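Local coordinates for protein aryl acylamidase (bacterium CSBL00001, PDB 4YJ6) that probably hydrolyses the amide bond of N-acylated arylamines, as an aryl acylamidase of the amidase signature family, at residues G268-Y277 against R391-T399; E285-A294 against A448-M458. All blocks are in the same frame, centred on the assembly; numbering follows the deposited sequence.

Contact 1: residues G268-Y277 against R391-T399; sequences GKKIGLTLNY and RFDLLLAPT
Gly272 and Phe392 meet where strands 270-273 and 394-398 run side by side as parallel neighbours in the mixed central sheet of the amidase signature fold. The Phe392 ring lies over Gly272, whose CA sits against one ring face, 4.2 Å from the centroid, while the peptide between Lys270 and Ile271 lies at the ring edge. The backbone bonds alternate in parallel fashion. Gly272 N donates to Leu394 O, Gly272 O accepts from Leu396 N, and Thr274 N donates to Leu396 O.

Ahead of these bonds the side chain of Asp393 extends the pairing. With CG anti to its own carbonyl carbon (chi1 -58°), the carboxylate reaches back so that OD2 takes the Lys270 N-H through its anti lone pair at 2.8 Å, nearly straight at 169°. Asp393 N in turn donates to Lys270 O, making a two-bond clasp around one residue, and a water bound to OD2 also donates weakly to Gly268 O. Lys269 NZ stays 4.8 Å from Asp393 OD1, too far for a direct salt bridge, though its positive charge may still favour the ionised carboxylate.

On the sheet face that carries Ile271, Leu394 and Leu396, Ile271 and Leu394 point the same way with their CD1 atoms 3.8 Å apart. The other branch of Ile271, CG2, turns to Leu396 and meets its CG at 3.6 Å. Helix 284-299 covers part of this face, its Phe297 touching Leu396.

At the far end Tyr277 folds back, Thr274 CG2 lying above one face of its ring and Ala397 CB 3.4 Å from its OH. In the plane of that ring, a water 2.7 Å from Tyr277 OH donates a hydrogen bond to Pro398 O.

Contact 2: residues E285-A294 against A448-M458; sequences EIQDLIGKAA and AGLIDGLPAGM
Leu289 and Ile451 lie alongside one another, pointing in opposite senses, where helix 285-294 rests on the beta hairpin formed by strands 448-451 and 454-458. This is helix-on-sheet packing in an alpha/beta fold, and the helix passes both strands with its axis about 9 Å from theirs.

Aliphatic contacts make up most of the interface. Leu289 has CG anti to the backbone N (chi1 -178°), which sends its CD2 branch down among three hairpin residues: Ala456 CB at 3.6 Å, Ile451 CD1 at 3.8 Å and Ala448 CB. The small alanines give the leucine room to approach the strands closely, and Gly449, whose backbone angles (phi 134°, psi -171°) are readily adopted only by glycine, keeps a bare backbone beside the same leucine. Ile451, near the turn, reaches back with its longer branch until CD1 lies 3.4 Å from Glu285 O, while its CG2 packs against Glu285 CB. One helical turn beyond Leu289, Ala293 CB meets the selenium of selenomethionine Met458 at 3.8 Å. Ile290 inserts CD1 beside Met458 CB, at 3.7 Å, and against Gly457 O.

The one polar link between helix and hairpin goes through a water, which donates to both Leu289 O and Ala448 O, the latter at 2.7 Å. Within the hairpin, Ala448 N bonds to Ala456 O, and the chain reverses through a type I' turn from Ile451 to Leu454.

The neighbours extend the same apolar layer. Pro398 and Leu396 of strand 394-398 and Leu273 of strand 270-273 touch the helix next to the hairpin, and Phe477 of helix 467-480 packs on both Ala293 and Met458, so that a second helix flanks the first above the sheet.

How the contacts relate
Both contacts involve the same mixed sheet, in which strands 394-398 and 454-462 are neighbours, and their centres lie about 16 Å apart. Contact 1 joins two strands within the sheet and depends on directed backbone bonds, with charged and partly exposed residues at one end. Contact 2 is the more buried overall and lays a helix on the sheet through apolar side chains and a single bridging water. The helix follows strand 270-273 in the chain, so the two contacts share a strand-to-helix connection. They meet directly where Pro398 CB touches Ile286 CG2 and where Thr399 N probably donates to Gly457 O.

Contact 1: residues G268-Y277 against R391-T399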
loop_
_atom_site.group_PDB
_atom_site.type_symbol
_atom_site.label_atom_id
_atom_site.label_comp_id
_atom_site.label_asym_id
_atom_site.label_seq_id
_atom_site.Cartn_x
_atom_site.Cartn_y
_atom_site.Cartn_z
ATOM N N GLY A 268 -15.001 -25.274 -0.228
ATOM C CA GLY A 268 -15.251 -25.662 -1.603
ATOM C C GLY A 268 -14.460 -24.875 -2.632
ATOM O O GLY A 268 -14.481 -25.197 -3.823
ATOM N N LYS A 269 -13.760 -23.828 -2.205
ATOM C CA LYS A 269 -12.999 -23.042 -3.171
ATOM C C LYS A 269 -11.808 -23.810 -3.692
ATOM O O LYS A 269 -11.235 -24.621 -2.974
ATOM C CB LYS A 269 -12.526 -21.732 -2.533
ATOM C CG LYS A 269 -13.696 -20.799 -2.170
ATOM C CD LYS A 269 -14.519 -20.390 -3.411
ATOM C CE LYS A 269 -15.542 -19.296 -3.034
ATOM N NZ LYS A 269 -16.453 -19.037 -4.166
ATOM N N LYS A 270 -11.435 -23.529 -4.939
ATOM C CA LYS A 270 -10.290 -24.157 -5.592
ATOM C C LYS A 270 -9.191 -23.136 -5.609
ATOM O O LYS A 270 -9.342 -22.044 -6.178
ATOM C CB LYS A 270 -10.608 -24.541 -7.029
ATOM C CG LYS A 270 -11.572 -25.684 -7.175
ATOM C CD LYS A 270 -11.535 -26.245 -8.613
ATOM C CE LYS A 270 -10.080 -26.350 -9.215
ATOM N NZ LYS A 270 -9.122 -27.309 -8.503
ATOM N N ILE A 271 -8.098 -23.450 -4.954
ATOM C CA ILE A 271 -7.073 -22.447 -4.711
ATOM C C ILE A 271 -5.779 -22.921 -5.348
ATOM O O ILE A 271 -5.351 -24.058 -5.109
ATOM C CB ILE A 271 -6.869 -22.253 -3.228
ATOM C CG1 ILE A 271 -8.194 -21.765 -2.584
ATOM C CG2 ILE A 271 -5.723 -21.242 -2.965
ATOM C CD1 ILE A 271 -8.085 -21.434 -1.081
ATOM N N GLY A 272 -5.168 -22.066 -6.163
ATOM C CA GLY A 272 -3.866 -22.373 -6.736
ATOM C C GLY A 272 -2.773 -21.770 -5.876
ATOM O O GLY A 272 -3.010 -20.779 -5.191
ATOM N N LEU A 273 -1.604 -22.430 -5.838
ATOM C CA LEU A 273 -0.489 -21.987 -4.990
ATOM C C LEU A 273 0.780 -21.914 -5.842
ATOM O O LEU A 273 1.061 -22.820 -6.637
ATOM C CB LEU A 273 -0.283 -23.002 -3.843
ATOM C CG LEU A 273 0.965 -22.800 -2.994
ATOM C CD1 LEU A 273 0.926 -21.462 -2.276
ATOM C CD2 LEU A 273 1.102 -23.984 -1.983
ATOM N N THR A 274 1.532 -20.819 -5.720
ATOM C CA THR A 274 2.872 -20.760 -6.321
ATOM C C THR A 274 3.831 -20.172 -5.309
ATOM O O THR A 274 3.467 -19.265 -4.570
ATOM C CB THR A 274 2.888 -19.914 -7.601
ATOM O OG1 THR A 274 4.221 -19.877 -8.125
ATOM C CG2 THR A 274 2.347 -18.449 -7.341
ATOM N N LEU A 275 5.054 -20.697 -5.227
ATOM C CA LEU A 275 6.016 -20.122 -4.295
ATOM C C LEU A 275 6.935 -19.077 -4.921
ATOM O O LEU A 275 7.694 -18.432 -4.217
ATOM C CB LEU A 275 6.830 -21.244 -3.615
ATOM C CG LEU A 275 5.917 -22.248 -2.899
ATOM C CD1 LEU A 275 6.758 -23.404 -2.336
ATOM C CD2 LEU A 275 5.077 -21.588 -1.786
ATOM N N ASN A 276 6.875 -18.888 -6.241
ATOM C CA ASN A 276 7.763 -17.944 -6.893
ATOM C C ASN A 276 7.288 -17.531 -8.278
ATOM O O ASN A 276 8.046 -16.916 -9.031
ATOM C CB ASN A 276 9.173 -18.572 -7.017
ATOM C CG ASN A 276 9.161 -19.888 -7.769
ATOM O OD1 ASN A 276 8.160 -20.300 -8.372
ATOM N ND2 ASN A 276 10.292 -20.616 -7.672
ATOM N N TYR A 277 6.007 -17.805 -8.580
ATOM C CA TYR A 277 5.427 -17.543 -9.902
ATOM C C TYR A 277 6.251 -18.144 -11.026
ATOM O O TYR A 277 6.145 -17.716 -12.183
ATOM C CB TYR A 277 5.262 -16.026 -10.151
ATOM C CG TYR A 277 4.389 -15.278 -9.160
ATOM C CD1 TYR A 277 2.997 -15.163 -9.357
ATOM C CD2 TYR A 277 4.928 -14.641 -8.077
ATOM C CE1 TYR A 277 2.179 -14.419 -8.474
ATOM C CE2 TYR A 277 4.116 -13.865 -7.187
ATOM C CZ TYR A 277 2.739 -13.772 -7.389
ATOM O OH TYR A 277 1.958 -13.018 -6.504
ATOM N N ARG A 391 -9.543 -21.660 -14.107
ATOM C CA ARG A 391 -9.678 -22.920 -13.390
ATOM C C ARG A 391 -9.728 -22.822 -11.867
ATOM O O ARG A 391 -10.192 -23.779 -11.238
ATOM C CB ARG A 391 -8.522 -23.829 -13.773
ATOM C CG ARG A 391 -8.451 -24.119 -15.277
ATOM C CD ARG A 391 -7.438 -25.220 -15.549
ATOM N NE ARG A 391 -7.402 -25.638 -16.950
ATOM C CZ ARG A 391 -6.358 -25.484 -17.772
ATOM N NH1 ARG A 391 -5.237 -24.893 -17.357
ATOM N NH2 ARG A 391 -6.436 -25.921 -19.029
ATOM N N PHE A 392 -9.261 -21.709 -11.280
ATOM C CA PHE A 392 -9.166 -21.571 -9.831
ATOM C C PHE A 392 -9.919 -20.347 -9.371
ATOM O O PHE A 392 -10.083 -19.374 -10.125
ATOM C CB PHE A 392 -7.688 -21.445 -9.395
ATOM C CG PHE A 392 -6.901 -22.737 -9.643
ATOM C CD1 PHE A 392 -6.854 -23.715 -8.679
ATOM C CD2 PHE A 392 -6.262 -22.928 -10.848
ATOM C CE1 PHE A 392 -6.158 -24.921 -8.928
ATOM C CE2 PHE A 392 -5.571 -24.107 -11.121
ATOM C CZ PHE A 392 -5.506 -25.102 -10.145
ATOM N N ASP A 393 -10.348 -20.394 -8.117
ATOM C CA ASP A 393 -11.025 -19.278 -7.481
ATOM C C ASP A 393 -10.063 -18.264 -6.855
ATOM O O ASP A 393 -10.420 -17.117 -6.693
ATOM C CB ASP A 393 -11.983 -19.807 -6.393
ATOM C CG ASP A 393 -13.005 -20.781 -6.950
ATOM O OD1 ASP A 393 -13.721 -20.406 -7.905
ATOM O OD2 ASP A 393 -13.086 -21.925 -6.471
ATOM N N LEU A 394 -8.859 -18.682 -6.495
ATOM C CA LEU A 394 -7.915 -17.832 -5.781
ATOM C C LEU A 394 -6.525 -18.295 -6.139
ATOM O O LEU A 394 -6.353 -19.454 -6.486
ATOM C CB LEU A 394 -8.066 -17.975 -4.263
ATOM C CG LEU A 394 -9.310 -17.399 -3.596
ATOM C CD1 LEU A 394 -9.436 -18.001 -2.179
ATOM C CD2 LEU A 394 -9.290 -15.845 -3.536
ATOM N N LEU A 395 -5.548 -17.400 -6.026
ATOM C CA LEU A 395 -4.148 -17.775 -6.195
ATOM C C LEU A 395 -3.399 -17.259 -4.977
ATOM O O LEU A 395 -3.581 -16.106 -4.579
ATOM C CB LEU A 395 -3.576 -17.144 -7.457
ATOM C CG LEU A 395 -2.080 -17.303 -7.715
ATOM C CD1 LEU A 395 -1.758 -18.777 -7.825
ATOM C CD2 LEU A 395 -1.714 -16.539 -8.993
ATOM N N LEU A 396 -2.580 -18.110 -4.380
ATOM C CA LEU A 396 -1.729 -17.730 -3.248
ATOM C C LEU A 396 -0.279 -17.687 -3.689
ATOM O O LEU A 396 0.161 -18.533 -4.464
ATOM C CB LEU A 396 -1.832 -18.758 -2.116
ATOM C CG LEU A 396 -3.235 -19.059 -1.633
ATOM C CD1 LEU A 396 -3.173 -20.188 -0.594
ATOM C CD2 LEU A 396 -3.840 -17.771 -1.058
ATOM N N ALA A 397 0.476 -16.760 -3.124
ATOM C CA ALA A 397 1.914 -16.644 -3.396
ATOM C C ALA A 397 2.523 -15.907 -2.221
ATOM O O ALA A 397 1.798 -15.322 -1.438
ATOM C CB ALA A 397 2.156 -15.864 -4.734
ATOM N N PRO A 398 3.858 -15.931 -2.068
ATOM C CA PRO A 398 4.448 -15.016 -1.091
ATOM C C PRO A 398 4.267 -13.599 -1.619
ATOM O O PRO A 398 4.370 -13.386 -2.825
ATOM C CB PRO A 398 5.956 -15.370 -1.088
ATOM C CG PRO A 398 6.066 -16.700 -1.890
ATOM C CD PRO A 398 4.876 -16.661 -2.852
ATOM N N THR A 399 4.030 -12.631 -0.745
ATOM C CA THR A 399 3.936 -11.246 -1.225
ATOM C C THR A 399 5.259 -10.796 -1.835
ATOM O O THR A 399 5.270 -10.146 -2.874
ATOM C CB THR A 399 3.571 -10.324 -0.055
ATOM O OG1 THR A 399 2.410 -10.872 0.568
ATOM C CG2 THR A 399 3.307 -8.863 -0.518
HETATM O O HOH W 1 -15.436 -23.301 -6.379
HETATM O O HOH W 2 3.472 -11.684 -4.653
#

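Contact 2: residues E285-A294 against A448-M458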
loop_
_atom_site.group_PDB
_atom_site.type_symbol
_atom_site.label_atom_id
_atom_site.label_comp_id
_atom_site.label_asym_id
_atom_site.label_seq_id
_atom_site.Cartn_x
_atom_site.Cartn_y
_atom_site.Cartn_z
ATOM N N GLU A 285 13.235 -19.650 3.266
ATOM C CA GLU A 285 12.426 -19.560 4.480
ATOM C C GLU A 285 11.020 -18.979 4.203
ATOM O O GLU A 285 10.034 -19.340 4.854
ATOM C CB GLU A 285 13.116 -18.695 5.549
ATOM C CG GLU A 285 14.453 -19.256 6.015
ATOM C CD GLU A 285 15.639 -18.905 5.101
ATOM O OE1 GLU A 285 15.514 -18.131 4.101
ATOM O OE2 GLU A 285 16.744 -19.420 5.404
ATOM N N ILE A 286 10.973 -18.072 3.252
ATOM C CA ILE A 286 9.696 -17.468 2.843
ATOM C C ILE A 286 8.871 -18.511 2.085
ATOM O O ILE A 286 7.695 -18.728 2.388
ATOM C CB ILE A 286 9.930 -16.247 1.977
ATOM C CG1 ILE A 286 10.435 -15.085 2.853
ATOM C CG2 ILE A 286 8.592 -15.834 1.238
ATOM C CD1 ILE A 286 10.834 -13.842 2.037
ATOM N N GLN A 287 9.506 -19.226 1.154
ATOM C CA GLN A 287 8.794 -20.315 0.476
ATOM C C GLN A 287 8.189 -21.301 1.477
ATOM O O GLN A 287 7.023 -21.696 1.369
ATOM C CB GLN A 287 9.707 -21.067 -0.477
ATOM C CG GLN A 287 10.295 -20.222 -1.570
ATOM C CD GLN A 287 10.957 -21.071 -2.658
ATOM O OE1 GLN A 287 10.405 -22.089 -3.088
ATOM N NE2 GLN A 287 12.151 -20.658 -3.085
ATOM N N ASP A 288 8.983 -21.727 2.453
ATOM C CA ASP A 288 8.470 -22.680 3.420
ATOM C C ASP A 288 7.310 -22.152 4.242
ATOM O O ASP A 288 6.351 -22.888 4.549
ATOM C CB ASP A 288 9.589 -23.126 4.388
ATOM C CG ASP A 288 10.691 -23.911 3.692
ATOM O OD1 ASP A 288 10.492 -24.364 2.537
ATOM O OD2 ASP A 288 11.763 -24.061 4.326
ATOM N N LEU A 289 7.398 -20.882 4.619
ATOM C CA LEU A 289 6.364 -20.278 5.442
ATOM C C LEU A 289 5.061 -20.220 4.650
ATOM O O LEU A 289 3.991 -20.455 5.184
ATOM C CB LEU A 289 6.795 -18.863 5.889
ATOM C CG LEU A 289 5.819 -18.128 6.792
ATOM C CD1 LEU A 289 5.725 -18.795 8.165
ATOM C CD2 LEU A 289 6.257 -16.630 6.904
ATOM N N ILE A 290 5.157 -19.908 3.363
ATOM C CA ILE A 290 3.949 -19.808 2.538
ATOM C C ILE A 290 3.355 -21.206 2.264
ATOM O O ILE A 290 2.127 -21.371 2.189
ATOM C CB ILE A 290 4.224 -19.043 1.218
ATOM C CG1 ILE A 290 4.724 -17.618 1.508
ATOM C CG2 ILE A 290 2.971 -19.047 0.300
ATOM C CD1 ILE A 290 3.945 -16.855 2.503
ATOM N N GLY A 291 4.218 -22.214 2.119
ATOM C CA GLY A 291 3.713 -23.569 1.979
ATOM C C GLY A 291 2.883 -23.972 3.182
ATOM O O GLY A 291 1.871 -24.664 3.064
ATOM N N LYS A 292 3.336 -23.554 4.361
ATOM C CA LYS A 292 2.622 -23.844 5.594
ATOM C C LYS A 292 1.314 -23.066 5.632
ATOM O O LYS A 292 0.252 -23.609 5.932
ATOM C CB LYS A 292 3.499 -23.423 6.769
ATOM C CG LYS A 292 3.051 -23.927 8.122
ATOM C CD LYS A 292 4.183 -23.744 9.147
ATOM C CE LYS A 292 4.087 -24.737 10.300
ATOM N NZ LYS A 292 5.368 -24.735 11.094
ATOM N N ALA A 293 1.387 -21.778 5.302
ATOM C CA ALA A 293 0.202 -20.928 5.365
ATOM C C ALA A 293 -0.885 -21.422 4.439
ATOM O O ALA A 293 -2.046 -21.388 4.776
ATOM C CB ALA A 293 0.566 -19.476 5.028
ATOM N N ALA A 294 -0.502 -21.909 3.264
ATOM C CA ALA A 294 -1.477 -22.386 2.300
ATOM C C ALA A 294 -2.291 -23.544 2.856
ATOM O O ALA A 294 -3.461 -23.719 2.527
ATOM C CB ALA A 294 -0.772 -22.829 1.003
ATOM N N ALA A 448 1.725 -13.731 7.391
ATOM C CA ALA A 448 1.810 -15.192 7.393
ATOM C C ALA A 448 2.625 -15.710 8.562
ATOM O O ALA A 448 2.754 -16.919 8.706
ATOM C CB ALA A 448 2.436 -15.673 6.079
ATOM N N GLY A 449 3.207 -14.807 9.353
ATOM C CA GLY A 449 4.072 -15.221 10.457
ATOM C C GLY A 449 5.374 -14.452 10.528
ATOM O O GLY A 449 5.563 -13.452 9.840
ATOM N N LEU A 450 6.295 -14.904 11.390
ATOM C CA LEU A 450 7.603 -14.267 11.508
ATOM C C LEU A 450 8.721 -15.249 11.145
ATOM O O LEU A 450 8.598 -16.459 11.370
ATOM C CB LEU A 450 7.866 -13.811 12.946
ATOM C CG LEU A 450 6.833 -12.924 13.607
ATOM C CD1 LEU A 450 7.264 -12.688 15.062
ATOM C CD2 LEU A 450 6.681 -11.592 12.818
ATOM N N ILE A 451 9.781 -14.704 10.564
ATOM C CA ILE A 451 11.003 -15.446 10.277
ATOM C C ILE A 451 12.103 -14.670 10.954
ATOM O O ILE A 451 12.348 -13.497 10.643
ATOM C CB ILE A 451 11.234 -15.577 8.751
ATOM C CG1 ILE A 451 10.092 -16.426 8.159
ATOM C CG2 ILE A 451 12.624 -16.210 8.440
ATOM C CD1 ILE A 451 9.993 -16.422 6.631
ATOM N N ASP A 452 12.747 -15.312 11.929
ATOM C CA ASP A 452 13.793 -14.637 12.705
ATOM C C ASP A 452 13.321 -13.268 13.225
ATOM O O ASP A 452 14.054 -12.286 13.173
ATOM C CB ASP A 452 15.042 -14.469 11.850
ATOM C CG ASP A 452 16.307 -14.208 12.687
ATOM O OD1 ASP A 452 16.285 -14.491 13.908
ATOM O OD2 ASP A 452 17.321 -13.728 12.117
ATOM N N GLY A 453 12.092 -13.224 13.722
ATOM C CA GLY A 453 11.573 -12.054 14.405
ATOM C C GLY A 453 10.982 -10.986 13.480
ATOM O O GLY A 453 10.475 -9.979 13.959
ATOM N N LEU A 454 11.040 -11.207 12.164
ATOM C CA LEU A 454 10.571 -10.204 11.201
ATOM C C LEU A 454 9.374 -10.745 10.388
ATOM O O LEU A 454 9.269 -11.934 10.093
ATOM C CB LEU A 454 11.691 -9.792 10.254
ATOM C CG LEU A 454 12.878 -9.043 10.862
ATOM C CD1 LEU A 454 13.855 -8.702 9.751
ATOM C CD2 LEU A 454 12.370 -7.793 11.598
ATOM N N PRO A 455 8.439 -9.855 10.042
ATOM C CA PRO A 455 7.240 -10.369 9.387
ATOM C C PRO A 455 7.452 -10.749 7.935
ATOM O O PRO A 455 8.298 -10.172 7.246
ATOM C CB PRO A 455 6.267 -9.160 9.435
ATOM C CG PRO A 455 6.772 -8.318 10.619
ATOM C CD PRO A 455 8.279 -8.464 10.517
ATOM N N ALA A 456 6.632 -11.674 7.468
ATOM C CA ALA A 456 6.553 -11.995 6.035
ATOM C C ALA A 456 5.091 -12.136 5.655
ATOM O O ALA A 456 4.288 -12.654 6.428
ATOM C CB ALA A 456 7.289 -13.343 5.709
ATOM N N GLY A 457 4.754 -11.747 4.424
ATOM C CA GLY A 457 3.380 -11.834 3.987
ATOM C C GLY A 457 3.072 -12.867 2.920
ATOM O O GLY A 457 3.942 -13.282 2.135
HETATM N N MSE A 458 1.812 -13.294 2.906
HETATM C CA MSE A 458 1.301 -14.092 1.797
HETATM C C MSE A 458 0.294 -13.278 0.991
HETATM O O MSE A 458 -0.540 -12.586 1.563
HETATM C CB MSE A 458 0.592 -15.321 2.337
HETATM C CG MSE A 458 -0.237 -15.966 1.272
HETATM SE SE MSE A 458 -0.827 -17.680 2.006
HETATM C CE MSE A 458 -2.182 -17.018 3.162
HETATM O O HOH W 3 2.368 -19.470 7.872
#